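Local atomic coordinates of CDP-6-deoxy-L-threo-D-glycero-4-hexulose-3-dehydrase (Yersinia pseudotuberculosis, PDB entry 3BCX), a protein that probably dehydrates CDP-6-deoxy-L-threo-D-glycero-4-hexulose at C3, working with a vitamin B6 cofactor on an aspartate aminotransferase fold, on the route to 3,6-dideoxy sugars. Residues T82-S87 / Y287-T292; V139-Y144 / L398-R403; G248-C253 / T281-G286; D329-P334 / I349-D354. One frame throughout, in Å; residues are numbered along the deposited sequence.

Interaction 1 (T82-S87 / Y287-T292)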
loop_
_atom_site.group_PDB
_atom_site.type_symbol
_atom_site.label_atom_id
_atom_site.label_comp_id
_atom_site.label_asym_id
_atom_site.label_seq_id
_atom_site.Cartn_x
_atom_site.Cartn_y
_atom_site.Cartn_z
ATOM N N THR A 82 -4.321 -7.677 -7.457
ATOM C CA THR A 82 -3.289 -7.664 -6.431
ATOM C C THR A 82 -3.196 -6.275 -5.803
ATOM O O THR A 82 -3.478 -5.267 -6.453
ATOM C CB THR A 82 -1.889 -8.040 -6.979
ATOM O OG1 THR A 82 -1.550 -7.192 -8.083
ATOM C CG2 THR A 82 -1.851 -9.500 -7.408
ATOM N N THR A 83 -2.817 -6.237 -4.530
ATOM C CA THR A 83 -2.671 -4.982 -3.801
ATOM C C THR A 83 -1.492 -5.152 -2.829
ATOM O O THR A 83 -0.916 -6.234 -2.760
ATOM C CB THR A 83 -3.995 -4.606 -3.072
ATOM O OG1 THR A 83 -3.841 -3.332 -2.440
ATOM C CG2 THR A 83 -4.383 -5.667 -2.036
ATOM N N THR A 84 -1.145 -4.109 -2.073
ATOM C CA THR A 84 0.023 -4.153 -1.186
ATOM C C THR A 84 0.028 -5.071 0.031
ATOM O O THR A 84 1.099 -5.390 0.558
ATOM C CB THR A 84 0.387 -2.749 -0.669
ATOM O OG1 THR A 84 -0.523 -2.375 0.376
ATOM C CG2 THR A 84 0.321 -1.727 -1.796
ATOM N N SER A 85 -1.140 -5.503 0.489
ATOM C CA SER A 85 -1.175 -6.366 1.661
ATOM C C SER A 85 -2.578 -6.872 1.910
ATOM O O SER A 85 -3.521 -6.461 1.240
ATOM C CB SER A 85 -0.711 -5.583 2.896
ATOM O OG SER A 85 -1.618 -4.515 3.178
ATOM N N GLY A 86 -2.714 -7.763 2.886
ATOM C CA GLY A 86 -4.021 -8.281 3.227
ATOM C C GLY A 86 -4.887 -7.136 3.711
ATOM O O GLY A 86 -6.083 -7.061 3.386
ATOM N N SER A 87 -4.279 -6.240 4.484
ATOM C CA SER A 87 -4.973 -5.086 5.036
ATOM C C SER A 87 -5.453 -4.168 3.923
ATOM O O SER A 87 -6.586 -3.665 3.948
ATOM C CB SER A 87 -4.048 -4.314 5.981
ATOM O OG SER A 87 -3.610 -5.138 7.050
ATOM N N TYR A 287 -6.806 5.578 -3.506
ATOM C CA TYR A 287 -5.423 5.475 -3.061
ATOM C C TYR A 287 -4.501 5.078 -4.209
ATOM O O TYR A 287 -4.873 5.176 -5.379
ATOM C CB TYR A 287 -5.301 4.467 -1.916
ATOM C CG TYR A 287 -6.394 4.582 -0.879
ATOM C CD1 TYR A 287 -7.685 4.150 -1.152
ATOM C CD2 TYR A 287 -6.136 5.123 0.373
ATOM C CE1 TYR A 287 -8.688 4.254 -0.207
ATOM C CE2 TYR A 287 -7.133 5.230 1.325
ATOM C CZ TYR A 287 -8.407 4.794 1.029
ATOM O OH TYR A 287 -9.402 4.899 1.974
ATOM N N ASN A 288 -3.297 4.630 -3.868
ATOM C CA ASN A 288 -2.434 3.962 -4.823
ATOM C C ASN A 288 -1.899 2.784 -4.019
ATOM O O ASN A 288 -0.960 2.920 -3.237
ATOM C CB ASN A 288 -1.272 4.818 -5.314
ATOM C CG ASN A 288 -0.414 4.063 -6.330
ATOM O OD1 ASN A 288 0.631 4.538 -6.780
ATOM N ND2 ASN A 288 -0.864 2.862 -6.688
ATOM N N LEU A 289 -2.531 1.630 -4.195
ATOM C CA LEU A 289 -2.152 0.435 -3.465
ATOM C C LEU A 289 -1.772 -0.714 -4.404
ATOM O O LEU A 289 -2.288 -1.829 -4.287
ATOM C CB LEU A 289 -3.309 0.034 -2.543
ATOM C CG LEU A 289 -3.690 1.134 -1.539
ATOM C CD1 LEU A 289 -4.983 0.780 -0.817
ATOM C CD2 LEU A 289 -2.546 1.348 -0.542
ATOM N N LYS A 290 -0.866 -0.427 -5.335
ATOM C CA LYS A 290 -0.388 -1.425 -6.293
ATOM C C LYS A 290 0.942 -2.033 -5.827
ATOM O O LYS A 290 1.584 -1.511 -4.915
ATOM C CB LYS A 290 -0.210 -0.788 -7.684
ATOM C CG LYS A 290 -1.512 -0.444 -8.384
ATOM C CD LYS A 290 -1.277 0.011 -9.826
ATOM C CE LYS A 290 -1.290 1.534 -9.984
ATOM N NZ LYS A 290 -0.125 2.213 -9.359
ATOM N N ILE A 291 1.341 -3.142 -6.446
ATOM C CA ILE A 291 2.611 -3.792 -6.104
ATOM C C ILE A 291 3.522 -3.851 -7.329
ATOM O O ILE A 291 3.148 -3.403 -8.418
ATOM C CB ILE A 291 2.412 -5.238 -5.601
ATOM C CG1 ILE A 291 1.790 -6.096 -6.705
ATOM C CG2 ILE A 291 1.551 -5.240 -4.342
ATOM C CD1 ILE A 291 1.682 -7.564 -6.345
ATOM N N THR A 292 4.713 -4.410 -7.146
ATOM C CA THR A 292 5.681 -4.541 -8.234
ATOM C C THR A 292 5.625 -5.943 -8.847
ATOM O O THR A 292 5.055 -6.867 -8.260
ATOM C CB THR A 292 7.123 -4.286 -7.736
ATOM O OG1 THR A 292 7.470 -5.260 -6.743
ATOM C CG2 THR A 292 7.237 -2.893 -7.138
HETATM O O HOH W 1 -0.964 -4.214 -7.984
#

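Interaction 2 (V139-Y144 / L398-R403)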
loop_
_atom_site.group_PDB
_atom_site.type_symbol
_atom_site.label_atom_id
_atom_site.label_comp_id
_atom_site.label_asym_id
_atom_site.label_seq_id
_atom_site.Cartn_x
_atom_site.Cartn_y
_atom_site.Cartn_z
ATOM N N VAL A 139 -18.191 -14.978 19.531
ATOM C CA VAL A 139 -17.664 -16.093 18.745
ATOM C C VAL A 139 -17.843 -17.417 19.488
ATOM O O VAL A 139 -18.266 -17.453 20.649
ATOM C CB VAL A 139 -16.156 -15.924 18.444
ATOM C CG1 VAL A 139 -15.936 -14.732 17.524
ATOM C CG2 VAL A 139 -15.387 -15.754 19.744
ATOM N N ASP A 140 -17.500 -18.504 18.810
ATOM C CA ASP A 140 -17.617 -19.834 19.388
ATOM C C ASP A 140 -16.254 -20.454 19.676
ATOM O O ASP A 140 -15.259 -20.109 19.042
ATOM C CB ASP A 140 -18.418 -20.728 18.432
ATOM C CG ASP A 140 -18.369 -22.198 18.816
ATOM O OD1 ASP A 140 -17.345 -22.862 18.527
ATOM O OD2 ASP A 140 -19.353 -22.688 19.416
ATOM N N ILE A 141 -16.220 -21.349 20.661
ATOM C CA ILE A 141 -15.012 -22.078 21.058
ATOM C C ILE A 141 -15.434 -23.549 20.999
ATOM O O ILE A 141 -16.522 -23.892 21.454
ATOM C CB ILE A 141 -14.573 -21.715 22.510
ATOM C CG1 ILE A 141 -14.223 -20.224 22.601
ATOM C CG2 ILE A 141 -13.356 -22.541 22.919
ATOM C CD1 ILE A 141 -13.722 -19.774 23.979
ATOM N N PRO A 142 -14.569 -24.447 20.493
ATOM C CA PRO A 142 -13.225 -24.249 19.946
ATOM C C PRO A 142 -13.069 -24.057 18.430
ATOM O O PRO A 142 -12.117 -24.579 17.844
ATOM C CB PRO A 142 -12.506 -25.500 20.428
ATOM C CG PRO A 142 -13.546 -26.543 20.161
ATOM C CD PRO A 142 -14.858 -25.887 20.619
ATOM N N THR A 143 -13.987 -23.334 17.783
ATOM C CA THR A 143 -13.843 -23.086 16.340
ATOM C C THR A 143 -13.282 -21.683 16.135
ATOM O O THR A 143 -12.733 -21.371 15.081
ATOM C CB THR A 143 -15.178 -23.172 15.563
ATOM O OG1 THR A 143 -16.128 -22.260 16.129
ATOM C CG2 THR A 143 -15.722 -24.588 15.577
ATOM N N TYR A 144 -13.432 -20.848 17.158
ATOM C CA TYR A 144 -12.949 -19.470 17.141
ATOM C C TYR A 144 -13.514 -18.601 16.019
ATOM O O TYR A 144 -12.891 -17.634 15.584
ATOM C CB TYR A 144 -11.418 -19.461 17.124
ATOM C CG TYR A 144 -10.848 -20.284 18.256
ATOM C CD1 TYR A 144 -10.470 -21.612 18.058
ATOM C CD2 TYR A 144 -10.776 -19.765 19.546
ATOM C CE1 TYR A 144 -10.034 -22.405 19.116
ATOM C CE2 TYR A 144 -10.347 -20.545 20.611
ATOM C CZ TYR A 144 -9.975 -21.864 20.389
ATOM O OH TYR A 144 -9.528 -22.629 21.443
ATOM N N LEU A 398 -19.739 -10.390 24.920
ATOM C CA LEU A 398 -18.548 -10.937 24.288
ATOM C C LEU A 398 -17.826 -11.854 25.268
ATOM O O LEU A 398 -16.617 -11.738 25.480
ATOM C CB LEU A 398 -17.630 -9.799 23.830
ATOM C CG LEU A 398 -18.307 -8.779 22.907
ATOM C CD1 LEU A 398 -17.309 -7.719 22.485
ATOM C CD2 LEU A 398 -18.884 -9.489 21.688
ATOM N N THR A 399 -18.587 -12.772 25.860
ATOM C CA THR A 399 -18.082 -13.733 26.851
ATOM C C THR A 399 -16.945 -14.606 26.311
ATOM O O THR A 399 -15.855 -14.640 26.881
ATOM C CB THR A 399 -19.249 -14.637 27.357
ATOM O OG1 THR A 399 -20.263 -13.808 27.952
ATOM C CG2 THR A 399 -18.760 -15.635 28.400
ATOM N N ASN A 400 -17.204 -15.313 25.214
ATOM C CA ASN A 400 -16.191 -16.178 24.609
ATOM C C ASN A 400 -15.030 -15.344 24.076
ATOM O O ASN A 400 -13.869 -15.764 24.131
ATOM C CB ASN A 400 -16.811 -17.010 23.484
ATOM C CG ASN A 400 -17.719 -18.115 24.010
ATOM O OD1 ASN A 400 -18.382 -18.811 23.240
ATOM N ND2 ASN A 400 -17.744 -18.287 25.327
ATOM N N THR A 401 -15.350 -14.154 23.571
ATOM C CA THR A 401 -14.340 -13.245 23.045
ATOM C C THR A 401 -13.355 -12.888 24.152
ATOM O O THR A 401 -12.140 -12.896 23.932
ATOM C CB THR A 401 -14.972 -11.940 22.502
ATOM O OG1 THR A 401 -15.924 -12.256 21.479
ATOM C CG2 THR A 401 -13.898 -11.031 21.921
ATOM N N ASP A 402 -13.875 -12.570 25.339
ATOM C CA ASP A 402 -13.013 -12.229 26.474
ATOM C C ASP A 402 -12.232 -13.446 26.960
ATOM O O ASP A 402 -11.112 -13.322 27.450
ATOM C CB ASP A 402 -13.823 -11.654 27.648
ATOM C CG ASP A 402 -14.076 -10.153 27.513
ATOM O OD1 ASP A 402 -13.266 -9.450 26.863
ATOM O OD2 ASP A 402 -15.080 -9.669 28.075
ATOM N N ARG A 403 -12.824 -14.625 26.832
ATOM C CA ARG A 403 -12.137 -15.831 27.261
ATOM C C ARG A 403 -10.940 -16.063 26.338
ATOM O O ARG A 403 -9.853 -16.448 26.784
ATOM C CB ARG A 403 -13.082 -17.031 27.210
ATOM C CG ARG A 403 -12.532 -18.233 27.935
ATOM C CD ARG A 403 -13.449 -19.432 27.845
ATOM N NE ARG A 403 -12.835 -20.575 28.508
ATOM C CZ ARG A 403 -12.884 -21.822 28.051
ATOM N NH1 ARG A 403 -13.522 -22.101 26.922
ATOM N NH2 ARG A 403 -12.272 -22.788 28.719
#

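Interaction 3 (G248-C253 / T281-G286)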
loop_
_atom_site.group_PDB
_atom_site.type_symbol
_atom_site.label_atom_id
_atom_site.label_comp_id
_atom_site.label_asym_id
_atom_site.label_seq_id
_atom_site.Cartn_x
_atom_site.Cartn_y
_atom_site.Cartn_z
ATOM N N GLY A 248 -7.917 6.328 -7.974
ATOM C CA GLY A 248 -9.329 6.649 -8.074
ATOM C C GLY A 248 -9.722 7.114 -9.464
ATOM O O GLY A 248 -10.779 7.723 -9.642
ATOM N N ARG A 249 -8.874 6.827 -10.446
ATOM C CA ARG A 249 -9.094 7.294 -11.810
ATOM C C ARG A 249 -10.187 6.485 -12.501
ATOM O O ARG A 249 -10.454 5.342 -12.129
ATOM C CB ARG A 249 -7.797 7.223 -12.617
ATOM C CG ARG A 249 -7.382 5.813 -13.002
ATOM C CD ARG A 249 -6.048 5.810 -13.732
ATOM N NE ARG A 249 -5.658 4.468 -14.154
ATOM C CZ ARG A 249 -4.485 4.168 -14.701
ATOM N NH1 ARG A 249 -3.580 5.116 -14.895
ATOM N NH2 ARG A 249 -4.216 2.918 -15.055
ATOM N N ASP A 250 -10.815 7.085 -13.506
ATOM C CA ASP A 250 -12.048 6.547 -14.070
ATOM C C ASP A 250 -11.766 5.354 -14.977
ATOM O O ASP A 250 -10.758 5.323 -15.682
ATOM C CB ASP A 250 -12.800 7.630 -14.844
ATOM C CG ASP A 250 -14.162 7.165 -15.322
ATOM O OD1 ASP A 250 -14.256 6.677 -16.468
ATOM O OD2 ASP A 250 -15.138 7.289 -14.553
ATOM N N CYS A 251 -12.664 4.374 -14.953
ATOM C CA CYS A 251 -12.579 3.236 -15.861
ATOM C C CYS A 251 -13.899 2.473 -15.912
ATOM O O CYS A 251 -14.949 3.006 -15.557
ATOM C CB CYS A 251 -11.445 2.300 -15.444
ATOM S SG CYS A 251 -10.290 1.886 -16.773
ATOM N N TYR A 252 -13.835 1.221 -16.355
ATOM C CA TYR A 252 -14.956 0.595 -17.045
ATOM C C TYR A 252 -15.170 1.213 -18.422
ATOM O O TYR A 252 -14.219 1.639 -19.077
ATOM C CB TYR A 252 -16.233 0.714 -16.211
ATOM C CG TYR A 252 -17.051 -0.557 -16.158
ATOM C CD1 TYR A 252 -16.477 -1.788 -16.446
ATOM C CD2 TYR A 252 -18.397 -0.526 -15.820
ATOM C CE1 TYR A 252 -17.219 -2.952 -16.399
ATOM C CE2 TYR A 252 -19.149 -1.684 -15.771
ATOM C CZ TYR A 252 -18.555 -2.894 -16.061
ATOM O OH TYR A 252 -19.299 -4.051 -16.014
ATOM N N CYS A 253 -16.426 1.260 -18.855
ATOM C CA CYS A 253 -16.884 2.304 -19.765
ATOM C C CYS A 253 -18.228 1.942 -20.388
ATOM O O CYS A 253 -18.751 2.674 -21.228
ATOM C CB CYS A 253 -15.846 2.553 -20.861
ATOM S SG CYS A 253 -15.005 1.062 -21.444
ATOM N N THR A 281 -8.866 11.765 -15.153
ATOM C CA THR A 281 -10.264 11.946 -14.781
ATOM C C THR A 281 -10.482 10.975 -13.617
ATOM O O THR A 281 -10.253 9.771 -13.748
ATOM C CB THR A 281 -11.203 11.605 -15.945
ATOM O OG1 THR A 281 -10.937 12.497 -17.032
ATOM C CG2 THR A 281 -12.664 11.749 -15.519
ATOM N N TYR A 282 -10.915 11.504 -12.480
ATOM C CA TYR A 282 -11.097 10.694 -11.281
ATOM C C TYR A 282 -12.547 10.540 -10.818
ATOM O O TYR A 282 -13.222 11.516 -10.508
ATOM C CB TYR A 282 -10.217 11.293 -10.184
ATOM C CG TYR A 282 -8.766 11.388 -10.621
ATOM C CD1 TYR A 282 -7.908 10.288 -10.514
ATOM C CD2 TYR A 282 -8.270 12.550 -11.218
ATOM C CE1 TYR A 282 -6.593 10.339 -10.995
ATOM C CE2 TYR A 282 -6.957 12.614 -11.701
ATOM C CZ TYR A 282 -6.124 11.504 -11.587
ATOM O OH TYR A 282 -4.834 11.553 -12.067
ATOM N N SER A 283 -13.008 9.295 -10.757
ATOM C CA SER A 283 -14.381 8.996 -10.369
ATOM C C SER A 283 -14.556 8.519 -8.932
ATOM O O SER A 283 -15.685 8.330 -8.474
ATOM C CB SER A 283 -14.956 7.941 -11.309
ATOM O OG SER A 283 -14.193 6.748 -11.238
ATOM N N HIS A 284 -13.454 8.306 -8.219
ATOM C CA HIS A 284 -13.547 7.859 -6.830
ATOM C C HIS A 284 -12.479 8.516 -5.964
ATOM O O HIS A 284 -11.491 9.057 -6.478
ATOM C CB HIS A 284 -13.392 6.333 -6.733
ATOM C CG HIS A 284 -14.468 5.560 -7.432
ATOM N ND1 HIS A 284 -15.779 5.552 -7.005
ATOM C CD2 HIS A 284 -14.423 4.751 -8.517
ATOM C CE1 HIS A 284 -16.495 4.771 -7.795
ATOM N NE2 HIS A 284 -15.696 4.272 -8.720
ATOM N N LEU A 285 -12.678 8.467 -4.651
ATOM C CA LEU A 285 -11.699 8.996 -3.709
ATOM C C LEU A 285 -10.658 7.942 -3.346
ATOM O O LEU A 285 -10.879 7.114 -2.463
ATOM C CB LEU A 285 -12.394 9.504 -2.443
ATOM C CG LEU A 285 -11.481 10.029 -1.332
ATOM C CD1 LEU A 285 -11.039 11.454 -1.627
ATOM C CD2 LEU A 285 -12.178 9.948 0.018
ATOM N N GLY A 286 -9.521 7.981 -4.033
ATOM C CA GLY A 286 -8.748 6.781 -4.298
ATOM C C GLY A 286 -7.456 6.736 -3.504
ATOM O O GLY A 286 -7.053 7.730 -2.901
HETATM O O HOH W 2 -14.609 4.503 -12.588
#

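Interaction 4 (D329-P334 / I349-D354)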
loop_
_atom_site.group_PDB
_atom_site.type_symbol
_atom_site.label_atom_id
_atom_site.label_comp_id
_atom_site.label_asym_id
_atom_site.label_seq_id
_atom_site.Cartn_x
_atom_site.Cartn_y
_atom_site.Cartn_z
ATOM N N ASP A 329 -7.263 -32.694 29.554
ATOM C CA ASP A 329 -7.809 -32.309 30.860
ATOM C C ASP A 329 -7.407 -30.893 31.260
ATOM O O ASP A 329 -7.946 -30.335 32.216
ATOM C CB ASP A 329 -7.329 -33.249 31.971
ATOM C CG ASP A 329 -7.956 -34.629 31.903
ATOM O OD1 ASP A 329 -9.162 -34.745 31.574
ATOM O OD2 ASP A 329 -7.235 -35.604 32.209
ATOM N N PHE A 330 -6.457 -30.313 30.533
ATOM C CA PHE A 330 -5.973 -28.979 30.866
ATOM C C PHE A 330 -6.124 -27.952 29.749
ATOM O O PHE A 330 -6.060 -26.744 30.001
ATOM C CB PHE A 330 -4.507 -29.075 31.292
ATOM C CG PHE A 330 -4.242 -30.170 32.281
ATOM C CD1 PHE A 330 -4.848 -30.158 33.533
ATOM C CD2 PHE A 330 -3.416 -31.241 31.945
ATOM C CE1 PHE A 330 -4.637 -31.204 34.440
ATOM C CE2 PHE A 330 -3.198 -32.286 32.839
ATOM C CZ PHE A 330 -3.813 -32.267 34.087
ATOM N N ILE A 331 -6.321 -28.429 28.522
ATOM C CA ILE A 331 -6.481 -27.538 27.380
ATOM C C ILE A 331 -7.542 -28.044 26.407
ATOM O O ILE A 331 -7.727 -29.252 26.233
ATOM C CB ILE A 331 -5.157 -27.371 26.609
ATOM C CG1 ILE A 331 -4.734 -28.708 25.989
ATOM C CG2 ILE A 331 -4.077 -26.848 27.542
ATOM C CD1 ILE A 331 -3.435 -28.638 25.189
ATOM N N GLU A 332 -8.244 -27.107 25.781
ATOM C CA GLU A 332 -9.273 -27.446 24.813
ATOM C C GLU A 332 -8.647 -27.395 23.427
ATOM O O GLU A 332 -8.073 -26.381 23.029
ATOM C CB GLU A 332 -10.429 -26.458 24.923
ATOM C CG GLU A 332 -11.207 -26.618 26.207
ATOM C CD GLU A 332 -12.127 -25.452 26.490
ATOM O OE1 GLU A 332 -12.694 -24.892 25.526
ATOM O OE2 GLU A 332 -12.297 -25.113 27.680
ATOM N N LEU A 333 -8.752 -28.506 22.707
ATOM C CA LEU A 333 -8.187 -28.625 21.374
ATOM C C LEU A 333 -9.128 -28.057 20.314
ATOM O O LEU A 333 -10.348 -28.063 20.480
ATOM C CB LEU A 333 -7.867 -30.094 21.085
ATOM C CG LEU A 333 -6.858 -30.729 22.052
ATOM C CD1 LEU A 333 -6.710 -32.218 21.755
ATOM C CD2 LEU A 333 -5.518 -30.023 21.921
ATOM N N PRO A 334 -8.560 -27.559 19.205
ATOM C CA PRO A 334 -9.307 -26.968 18.092
ATOM C C PRO A 334 -10.198 -27.931 17.317
ATOM O O PRO A 334 -9.875 -29.107 17.146
ATOM C CB PRO A 334 -8.204 -26.368 17.226
ATOM C CG PRO A 334 -7.083 -27.337 17.420
ATOM C CD PRO A 334 -7.116 -27.594 18.908
ATOM N N ILE A 349 -5.349 -23.085 20.703
ATOM C CA ILE A 349 -5.562 -23.819 21.949
ATOM C C ILE A 349 -6.035 -22.876 23.048
ATOM O O ILE A 349 -5.571 -21.738 23.138
ATOM C CB ILE A 349 -4.256 -24.469 22.443
ATOM C CG1 ILE A 349 -3.661 -25.355 21.348
ATOM C CG2 ILE A 349 -4.526 -25.293 23.715
ATOM C CD1 ILE A 349 -2.309 -25.947 21.711
ATOM N N THR A 350 -6.951 -23.352 23.885
ATOM C CA THR A 350 -7.456 -22.552 24.996
ATOM C C THR A 350 -7.133 -23.254 26.318
ATOM O O THR A 350 -7.572 -24.381 26.552
ATOM C CB THR A 350 -8.993 -22.335 24.897
ATOM O OG1 THR A 350 -9.297 -21.570 23.726
ATOM C CG2 THR A 350 -9.504 -21.583 26.109
ATOM N N LEU A 351 -6.356 -22.587 27.170
ATOM C CA LEU A 351 -5.985 -23.140 28.466
ATOM C C LEU A 351 -7.189 -23.065 29.397
ATOM O O LEU A 351 -7.823 -22.016 29.503
ATOM C CB LEU A 351 -4.822 -22.346 29.070
ATOM C CG LEU A 351 -4.313 -22.786 30.451
ATOM C CD1 LEU A 351 -3.683 -24.174 30.355
ATOM C CD2 LEU A 351 -3.295 -21.782 30.971
ATOM N N LYS A 352 -7.508 -24.174 30.063
ATOM C CA LYS A 352 -8.642 -24.199 30.985
ATOM C C LYS A 352 -8.327 -23.380 32.229
ATOM O O LYS A 352 -7.215 -23.430 32.757
ATOM C CB LYS A 352 -8.988 -25.635 31.382
ATOM C CG LYS A 352 -9.613 -26.463 30.261
ATOM C CD LYS A 352 -9.893 -27.888 30.724
ATOM C CE LYS A 352 -10.678 -28.674 29.693
ATOM N NZ LYS A 352 -12.005 -28.051 29.435
ATOM N N GLU A 353 -9.306 -22.618 32.695
ATOM C CA GLU A 353 -9.106 -21.778 33.865
ATOM C C GLU A 353 -8.805 -22.559 35.149
ATOM O O GLU A 353 -8.002 -22.117 35.975
ATOM C CB GLU A 353 -10.320 -20.866 34.067
ATOM C CG GLU A 353 -10.510 -19.839 32.947
ATOM C CD GLU A 353 -11.281 -20.385 31.753
ATOM O OE1 GLU A 353 -11.329 -21.621 31.576
ATOM O OE2 GLU A 353 -11.835 -19.568 30.983
ATOM N N ASP A 354 -9.428 -23.721 35.317
ATOM C CA ASP A 354 -9.199 -24.517 36.520
ATOM C C ASP A 354 -7.959 -25.398 36.410
ATOM O O ASP A 354 -7.835 -26.397 37.120
ATOM C CB ASP A 354 -10.410 -25.399 36.816
ATOM C CG ASP A 354 -10.728 -26.339 35.683
ATOM O OD1 ASP A 354 -9.805 -26.688 34.917
ATOM O OD2 ASP A 354 -11.904 -26.740 35.561
HETATM O O HOH W 3 -7.676 -27.878 34.145
#

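Interaction 1 (T82-S87 / Y287-T292)
With its OG1 rotated to the far side of its own backbone N (chi1 -176°), Thr-83 delivers the hydroxyl to Leu-289 O, 2.8 Å from OG1, in the carbonyl plane and on a lone pair. The same oxygen takes a weak bond from Thr-84 N at 3.4 Å and a CA-H contact from Thr-83. Ile-291 sets its CG1 between its backbone N and carbonyl carbon (chi1 63°), and both branches then reach the strand: CG2 presses on Thr-83 O at 3.1 Å, while CD1 lies 3.7 Å from Thr-82 CB, the two side chains crossing at about a right angle. Threonine suits these positions because it offers a hydroxyl as well as a methyl; CG2 of Thr-84 rests 3.4 Å from Lys-290 O. A water gives a hydrogen to Thr-82 OG1, which also bonds Asn-64, and accepts a hydrogen bond from Ile-291 N. Lys-290 NZ forms a salt bridge with Glu-226 of the second subunit, and Ser-85 OG bonds Asn-288 O of that subunit. The end of strand 79-83 and the turn leading into helix 86-96 meet the loop entering helix 293-323 at the buried dimer interface of an aspartate aminotransferase fold.

Interaction 2 (V139-Y144 / L398-R403)
Val-139 passes the first turn of helix 399-407 in extended form, its CA 6.0 Å from that of Asn-400. Two residues on, Ile-141 is still extended, and the cis peptide bond before Pro-142 then turns the chain; a weak bond from Tyr-144 N to Asp-140 O spans the bend. On the other side, the bond from Asp-402 N to Leu-398 O (2.9 Å) opens the helix. Val-139 O is met by Asn-400 CB at 3.2 Å, and Val-139 CG2 lies 3.9 Å from Thr-401 OG1, the two side chains nearly perpendicular. The loop follows strand 133-137 and the helix follows strand 393-394, neighbours at one end of the mixed sheet of the aspartate aminotransferase fold, so the contact joins what comes after two adjacent strands. Asp-138 takes Thr-401 OG1 with one carboxylate oxygen and Asn-400 N with the other. Ile-141, whose CG1 stands beside its own backbone N (chi1 -62°), offers a greasy tip to Arg-403: CD1 is 3.8 Å from NH1 and 3.9 Å from CD. The long arginine suits this spot, since its extended chain can pack on the isoleucine while NE forms a salt bridge to Glu-353 and NH2 one to Glu-332.

Interaction 3 (G248-C253 / T281-G286)
Gly-248 O receives two N-H groups from the facing segment. His-284 N meets it at 3.1 Å (N-H...O 151°), in the carbonyl plane and on a lone pair, while Ser-283 N, at 2.9 Å, is bent to a weak bond. Glycine belongs here: its phi is positive (80°), and His-284 O occupies the place where a side chain would start. One step on, Arg-249 and Tyr-282 form a single bridge, and Asp-250 N gives a bond to Thr-281 O at 2.8 Å, tilted 18° from the carbonyl plane. Tyr-282 brings the edge of its ring to Gly-248 C and sets CE1 3.7 Å from Arg-249 CB. OD2 of Asp-250 packs against Ser-283 CB at 3.3 Å, while OD1 bonds His-278 NE2. A water joins the two segments, accepting a hydrogen bond from Cys-251 N at 3.1 Å and bonded to Ser-283 OG at 2.7 Å, with a weak link to Asp-250 OD2. Elsewhere Arg-249 O is satisfied by Ser-243 OG, and Thr-281 OG1 by Asp-277 O. This irregular loop pair lies near a bound iron(III) ion, about 7 Å from the Arg-249 side chain, consistent with the cysteine-containing loop of the iron-sulfur region in E1 dehydrases.

Interaction 4 (D329-P334 / I349-D354)
Glu-332 OE2 is gripped by two groups: Lys-352 NZ reaches it across the contact in a long salt bridge (3.4 Å) whose hydrogen bond is weak, and Arg-403 NH2 of helix 399-407 holds it in a closer one. The pairing belongs to a short antiparallel ladder at the edge of a three-stranded sheet, strand 331-332 beside 347-351, which also pairs with 408-411. Glu-332 and Thr-350 are the hydrogen-bonded pair, with Glu-332 N to Thr-350 O 2.9 Å and nearly straight (173°), and a weak return bond from Thr-350 N to Glu-332 O. Lys-352 N adds a third rung to Phe-330 O at 3.0 Å. Lys-352 suits the end of the strand: its methylenes run along the backbone of Asp-329 and Phe-330, CD 3.5 Å from Asp-329 O, before a bend at chi4 (-61°) turns the ammonium group to the glutamate. Branched apolar residues fill the other face, where Ile-331 CB sits 3.6 Å from Ile-349 CG2 and Ile-331 CG2 lies 3.9 Å from Leu-351 CD1. The Phe-330 ring is almost parallel to that of Phe-433, near a bound benzamidine. One water donates to both Asp-329 O and Asp-354 OD1, the latter at 2.6 Å.

Overall arrangement
Interaction 1 is the buried contact, threonine side chains and an isoleucine meeting backbone carbonyls of a loop at the subunit interface; the other three are partly buried. The centres of interactions 1 and 3 are about 17 Å apart. Interaction 3 adjoins interaction 1 in sequence and also touches the second subunit, yet it relies on backbone bonds and water near the iron. Interactions 2 and 4 lie on the other side of the chain's centre from interaction 1 and touch each other: Arg-403 and Glu-332 are ion-paired, and Tyr-144 reaches Thr-350. Interaction 2 is mixed van der Waals packing of valine and isoleucine on polar helix side chains, with no clear hydrogen bond across it, whereas interaction 4 is a regular strand ladder with charges at its margin.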